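Probable glycosidase crf1 (Neosartorya fumigata, PDB 6IBU) couples chitinase and transglycosylase activities, transferring chitin to beta-1,6-glucan, or to other chitin, to cross-link the fungal cell wall. Local coordinates at residues W35-G40 and P60-D65; I89-D94 and T177-R182. One frame throughout, in Å; residues are numbered along the deposited sequence.

Overall arrangement
Contacts 1 and 2 belong to one antiparallel sheet of the GH16 jelly roll, where 35-39, 61-64, 179-187 and 85-93 follow one another across the sheet. Contact 1 (35-40 with 60-65) takes in the edge strand, contact 2 (89-94 with 177-182) the middle, and their centres lie about 13 Å apart. They meet where 61-64 runs beside 179-187. There D63 OD1 forms a salt bridge of 2.7 Å with NE of the chitin-binding R182, while T64 O and R180 NH1 approach to 2.5 Å, a probable hydrogen bond. In contact 2, V90 lies about 4 Å, side chain to side chain, from both E98, the probable nucleophile, and E102, which binds chitin.

Contact 1 (W35-G40 and P60-D65)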
loop_
_atom_site.group_PDB
_atom_site.type_symbol
_atom_site.label_atom_id
_atom_site.label_comp_id
_atom_site.label_asym_id
_atom_site.label_seq_id
_atom_site.Cartn_x
_atom_site.Cartn_y
_atom_site.Cartn_z
ATOM N N TRP A 35 0.780 7.470 12.723
ATOM C CA TRP A 35 0.862 6.059 12.263
ATOM C C TRP A 35 0.649 5.105 13.440
ATOM O O TRP A 35 0.972 5.478 14.580
ATOM C CB TRP A 35 2.213 5.784 11.606
ATOM C CG TRP A 35 2.501 6.564 10.363
ATOM C CD1 TRP A 35 2.922 7.856 10.278
ATOM C CD2 TRP A 35 2.454 6.071 9.013
ATOM N NE1 TRP A 35 3.122 8.204 8.971
ATOM C CE2 TRP A 35 2.836 7.134 8.172
ATOM C CE3 TRP A 35 2.105 4.851 8.431
ATOM C CZ2 TRP A 35 2.869 7.017 6.788
ATOM C CZ3 TRP A 35 2.155 4.723 7.064
ATOM C CH2 TRP A 35 2.527 5.797 6.257
ATOM N N GLU A 36 0.125 3.920 13.159
ATOM C CA GLU A 36 -0.053 2.810 14.131
ATOM C C GLU A 36 0.916 1.713 13.686
ATOM O O GLU A 36 0.906 1.422 12.471
ATOM C CB GLU A 36 -1.547 2.447 14.159
ATOM C CG GLU A 36 -1.890 1.011 14.549
ATOM C CD GLU A 36 -3.320 0.562 14.202
ATOM O OE1 GLU A 36 -3.968 1.225 13.340
ATOM O OE2 GLU A 36 -3.812 -0.454 14.790
ATOM N N VAL A 37 1.791 1.251 14.585
ATOM C CA VAL A 37 2.660 0.084 14.320
ATOM C C VAL A 37 1.800 -1.096 14.623
ATOM O O VAL A 37 1.499 -1.524 15.732
ATOM C CB VAL A 37 3.952 -0.034 15.105
ATOM C CG1 VAL A 37 4.681 -1.320 14.706
ATOM C CG2 VAL A 37 4.828 1.189 14.915
ATOM N N THR A 38 1.360 -1.564 13.549
ATOM C CA THR A 38 0.183 -2.374 13.683
ATOM C C THR A 38 0.587 -3.847 13.695
ATOM O O THR A 38 -0.241 -4.645 13.995
ATOM C CB THR A 38 -0.701 -1.884 12.577
ATOM O OG1 THR A 38 -1.901 -2.642 12.609
ATOM C CG2 THR A 38 -0.001 -2.029 11.250
ATOM N N ALA A 39 1.817 -4.193 13.367
ATOM C CA ALA A 39 2.375 -5.538 13.653
ATOM C C ALA A 39 3.882 -5.397 13.664
ATOM O O ALA A 39 4.386 -4.521 12.934
ATOM C CB ALA A 39 1.927 -6.542 12.636
ATOM N N GLY A 40 4.564 -6.195 14.490
ATOM C CA GLY A 40 6.017 -6.133 14.706
ATOM C C GLY A 40 6.455 -4.806 15.300
ATOM O O GLY A 40 5.652 -4.128 15.934
ATOM N N PRO A 60 6.436 -6.786 9.933
ATOM C CA PRO A 60 6.376 -5.411 10.413
ATOM C C PRO A 60 5.571 -4.516 9.459
ATOM O O PRO A 60 5.793 -4.563 8.275
ATOM C CB PRO A 60 7.845 -4.966 10.461
ATOM C CG PRO A 60 8.545 -5.926 9.518
ATOM C CD PRO A 60 7.802 -7.238 9.675
ATOM N N THR A 61 4.641 -3.748 10.016
ATOM C CA THR A 61 3.682 -2.917 9.255
ATOM C C THR A 61 3.428 -1.602 9.981
ATOM O O THR A 61 3.390 -1.613 11.206
ATOM C CB THR A 61 2.345 -3.641 9.076
ATOM O OG1 THR A 61 2.598 -4.994 8.715
ATOM C CG2 THR A 61 1.498 -3.014 7.999
ATOM N N ILE A 62 3.226 -0.524 9.231
ATOM C CA ILE A 62 2.669 0.740 9.770
ATOM C C ILE A 62 1.478 1.132 8.901
ATOM O O ILE A 62 1.540 0.926 7.683
ATOM C CB ILE A 62 3.739 1.846 9.856
ATOM C CG1 ILE A 62 4.328 2.216 8.496
ATOM C CG2 ILE A 62 4.833 1.458 10.843
ATOM C CD1 ILE A 62 5.165 3.481 8.554
ATOM N N ASP A 63 0.403 1.593 9.539
ATOM C CA ASP A 63 -0.804 2.168 8.899
ATOM C C ASP A 63 -0.922 3.634 9.317
ATOM O O ASP A 63 -0.653 3.933 10.496
ATOM C CB ASP A 63 -2.074 1.494 9.400
ATOM C CG ASP A 63 -2.286 0.087 8.905
ATOM O OD1 ASP A 63 -1.634 -0.277 7.917
ATOM O OD2 ASP A 63 -3.128 -0.616 9.505
ATOM N N THR A 64 -1.354 4.507 8.413
ATOM C CA THR A 64 -1.769 5.884 8.762
ATOM C C THR A 64 -3.001 5.778 9.662
ATOM O O THR A 64 -3.845 4.913 9.430
ATOM C CB THR A 64 -2.018 6.751 7.523
ATOM O OG1 THR A 64 -2.964 6.131 6.654
ATOM C CG2 THR A 64 -0.748 7.040 6.760
ATOM N N ASP A 65 -3.062 6.609 10.689
ATOM C CA ASP A 65 -4.253 6.747 11.568
ATOM C C ASP A 65 -5.422 7.256 10.721
ATOM O O ASP A 65 -6.539 6.801 10.938
ATOM C CB ASP A 65 -3.999 7.726 12.716
ATOM C CG ASP A 65 -3.081 7.217 13.804
ATOM O OD1 ASP A 65 -2.834 5.981 13.869
ATOM O OD2 ASP A 65 -2.602 8.068 14.573
HETATM O O HOH W 1 -5.417 -0.532 11.984
#
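The E36-D63 pair gives this antiparallel contact two of its four main-chain hydrogen bonds: E36 N to D63 O at 2.8 Å, and D63 N returning to E36 O at 3.0 Å. T38 N then donates to T61 O, and T61 N donates to A39 O at 3.0 Å. Between V37 and A39 the pairing slips by one residue, a beta bulge that includes T38. Methyl CG2 of T38 lies 3.6 Å from T61 CB on the opposing strand. The E36 and D63 carboxylates share a face of the sheet, with OE1 and OD2 4.3 Å apart. A water bridges them, donating to E36 OE1 at 2.7 Å and weakly to D63 OD2. Nearby arginines probably offset the like charges: R182 forms a salt bridge with OD1 of D63, and R180 makes a long, weak ion pair with E36.

Farther out, the indole of W35 is sandwiched between two methyl groups. T64 CG2 sits almost squarely over the six-membered ring, 3.5 Å from its centroid, and I62 CD1 covers the other face at 3.8 Å; both are CH-pi contacts. I62 holds CG1 between its backbone N and carbonyl carbon (chi1 62°), which brings CG1 and CD1 against the W35 ring while CG2 is left to meet V37 CG2.

W35 NE1 bonds to Y22 OH, and its ring packs on L181 and L183 of strand 179-187 and on V219 of strand 212-223. I62 touches F51 of strand 48-53. Strand 35-39 closes one edge of its sheet, with 61-64 between it and 179-187.

Contact 2 (I89-D94 and T177-R182); sequences IVLESD and TPMRLR
Two antiparallel strands in the middle of a GH16 jelly-roll sheet meet here, 89-93 against 179-182, with a largely polar row of side chains, V90 among them, on one face and an apolar row on the other. V90 and R182 form a hydrogen-bonded pair, R182 N to V90 O at 2.7 Å and V90 N to R182 O at 2.9 Å. E92 and R180 repeat the pattern two residues along, and the non-hydrogen-bonded pair L91-L181 lies between them.

On the buried face L91 CD2 meets L181 CD1 at 3.7 Å, and the same L181 methyl reaches I89 CG2. M179 lays SD along the L91 backbone, and the bend at chi3 (-65°) sets CE 3.7 Å from L91 CB. L91 also packs on I144 and M179 on W146, both of strand 140-146 in the facing sheet.

The other face carries V90, E92, R180 and the chitin-binding R182. V90 touches E98, the probable nucleophile, and E92 packs on E98 as well, so this face lies beside the probable catalytic residues. D63 holds R182 NE in the shorter salt bridge; E92 adds a longer one to NH1. Together the two carboxylates probably limit rotation of the guanidinium. E92 can reach it because its CG is anti to the backbone N (chi1 -176°) and the chain beyond is extended. OE1 receives NH1 on its syn side at 3.2 Å, tilted from both planes, and the carboxylate and guanidinium lie 31° from coplanar. Where the strands part, a water donates to P178 O and accepts from D94 N at 2.9 Å.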
loop_
_atom_site.group_PDB
_atom_site.type_symbol
_atom_site.label_atom_id
_atom_site.label_comp_id
_atom_site.label_asym_id
_atom_site.label_seq_id
_atom_site.Cartn_x
_atom_site.Cartn_y
_atom_site.Cartn_z
ATOM N N ILE A 89 3.648 -1.514 -0.545
ATOM C CA ILE A 89 3.001 -0.183 -0.341
ATOM C C ILE A 89 1.519 -0.329 -0.691
ATOM O O ILE A 89 1.226 -0.638 -1.827
ATOM C CB ILE A 89 3.695 0.896 -1.188
ATOM C CG1 ILE A 89 5.185 1.008 -0.870
ATOM C CG2 ILE A 89 2.992 2.232 -1.049
ATOM C CD1 ILE A 89 5.975 1.640 -1.975
ATOM N N VAL A 90 0.614 -0.179 0.267
ATOM C CA VAL A 90 -0.828 -0.455 0.030
ATOM C C VAL A 90 -1.677 0.772 0.360
ATOM O O VAL A 90 -1.644 1.199 1.503
ATOM C CB VAL A 90 -1.297 -1.648 0.866
ATOM C CG1 VAL A 90 -2.800 -1.858 0.706
ATOM C CG2 VAL A 90 -0.525 -2.895 0.503
ATOM N N LEU A 91 -2.524 1.200 -0.563
ATOM C CA LEU A 91 -3.685 2.050 -0.228
ATOM C C LEU A 91 -4.874 1.119 -0.095
ATOM O O LEU A 91 -5.078 0.306 -1.002
ATOM C CB LEU A 91 -3.902 3.088 -1.319
ATOM C CG LEU A 91 -2.777 4.092 -1.456
ATOM C CD1 LEU A 91 -3.080 5.086 -2.566
ATOM C CD2 LEU A 91 -2.546 4.796 -0.135
ATOM N N GLU A 92 -5.590 1.190 1.024
ATOM C CA GLU A 92 -6.695 0.245 1.282
ATOM C C GLU A 92 -7.844 0.971 1.967
ATOM O O GLU A 92 -7.595 1.697 2.947
ATOM C CB GLU A 92 -6.223 -0.939 2.123
ATOM C CG GLU A 92 -7.305 -1.979 2.331
ATOM C CD GLU A 92 -6.817 -3.265 2.978
ATOM O OE1 GLU A 92 -6.314 -3.180 4.126
ATOM O OE2 GLU A 92 -6.898 -4.342 2.317
ATOM N N SER A 93 -9.059 0.689 1.509
ATOM C CA SER A 93 -10.304 1.194 2.113
ATOM C C SER A 93 -10.913 0.113 3.006
ATOM O O SER A 93 -10.541 -1.070 2.897
ATOM C CB SER A 93 -11.264 1.629 1.052
ATOM O OG SER A 93 -12.113 0.559 0.667
ATOM N N ASP A 94 -11.859 0.524 3.841
ATOM C CA ASP A 94 -12.673 -0.363 4.699
ATOM C C ASP A 94 -13.591 -1.269 3.848
ATOM O O ASP A 94 -13.920 -2.333 4.402
ATOM C CB ASP A 94 -13.375 0.478 5.768
ATOM C CG ASP A 94 -12.451 0.915 6.899
ATOM O OD1 ASP A 94 -11.219 0.680 6.796
ATOM O OD2 ASP A 94 -12.961 1.528 7.856
ATOM N N THR A 177 -13.161 4.708 -2.513
ATOM C CA THR A 177 -13.585 4.962 -1.122
ATOM C C THR A 177 -12.355 5.430 -0.363
ATOM O O THR A 177 -11.248 5.231 -0.830
ATOM C CB THR A 177 -14.233 3.716 -0.534
ATOM O OG1 THR A 177 -13.333 2.620 -0.683
ATOM C CG2 THR A 177 -15.551 3.391 -1.195
ATOM N N PRO A 178 -12.523 6.067 0.811
ATOM C CA PRO A 178 -11.396 6.666 1.512
ATOM C C PRO A 178 -10.432 5.537 1.883
ATOM O O PRO A 178 -10.865 4.502 2.355
ATOM C CB PRO A 178 -11.995 7.303 2.771
ATOM C CG PRO A 178 -13.512 7.297 2.516
ATOM C CD PRO A 178 -13.780 6.157 1.566
ATOM N N MET A 179 -9.150 5.781 1.690
ATOM C CA MET A 179 -8.131 4.737 1.866
ATOM C C MET A 179 -7.067 5.208 2.836
ATOM O O MET A 179 -6.807 6.393 2.903
ATOM C CB MET A 179 -7.487 4.375 0.527
ATOM C CG MET A 179 -8.413 3.545 -0.318
ATOM S SD MET A 179 -7.636 2.785 -1.737
ATOM C CE MET A 179 -7.197 4.221 -2.705
ATOM N N ARG A 180 -6.464 4.260 3.536
ATOM C CA ARG A 180 -5.301 4.556 4.385
ATOM C C ARG A 180 -4.070 3.950 3.717
ATOM O O ARG A 180 -4.206 3.157 2.784
ATOM C CB ARG A 180 -5.587 4.109 5.813
ATOM C CG ARG A 180 -5.614 2.613 6.033
ATOM C CD ARG A 180 -5.071 2.349 7.409
ATOM N NE ARG A 180 -6.146 1.980 8.307
ATOM C CZ ARG A 180 -6.284 2.368 9.573
ATOM N NH1 ARG A 180 -5.398 3.158 10.163
ATOM N NH2 ARG A 180 -7.334 1.945 10.251
ATOM N N LEU A 181 -2.896 4.423 4.107
ATOM C CA LEU A 181 -1.623 3.931 3.550
ATOM C C LEU A 181 -1.048 2.905 4.528
ATOM O O LEU A 181 -0.937 3.211 5.711
ATOM C CB LEU A 181 -0.727 5.151 3.336
ATOM C CG LEU A 181 0.688 4.884 2.846
ATOM C CD1 LEU A 181 0.697 4.178 1.494
ATOM C CD2 LEU A 181 1.444 6.204 2.784
ATOM N N ARG A 182 -0.737 1.707 4.042
ATOM C CA ARG A 182 -0.089 0.633 4.837
ATOM C C ARG A 182 1.304 0.414 4.242
ATOM O O ARG A 182 1.429 0.310 3.009
ATOM C CB ARG A 182 -0.932 -0.646 4.827
ATOM C CG ARG A 182 -2.435 -0.365 4.841
ATOM C CD ARG A 182 -3.367 -1.474 5.317
ATOM N NE ARG A 182 -2.789 -2.225 6.427
ATOM C CZ ARG A 182 -3.073 -3.486 6.723
ATOM N NH1 ARG A 182 -3.949 -4.162 5.997
ATOM N NH2 ARG A 182 -2.468 -4.068 7.743
HETATM O O HOH W 2 -12.449 3.369 3.899
#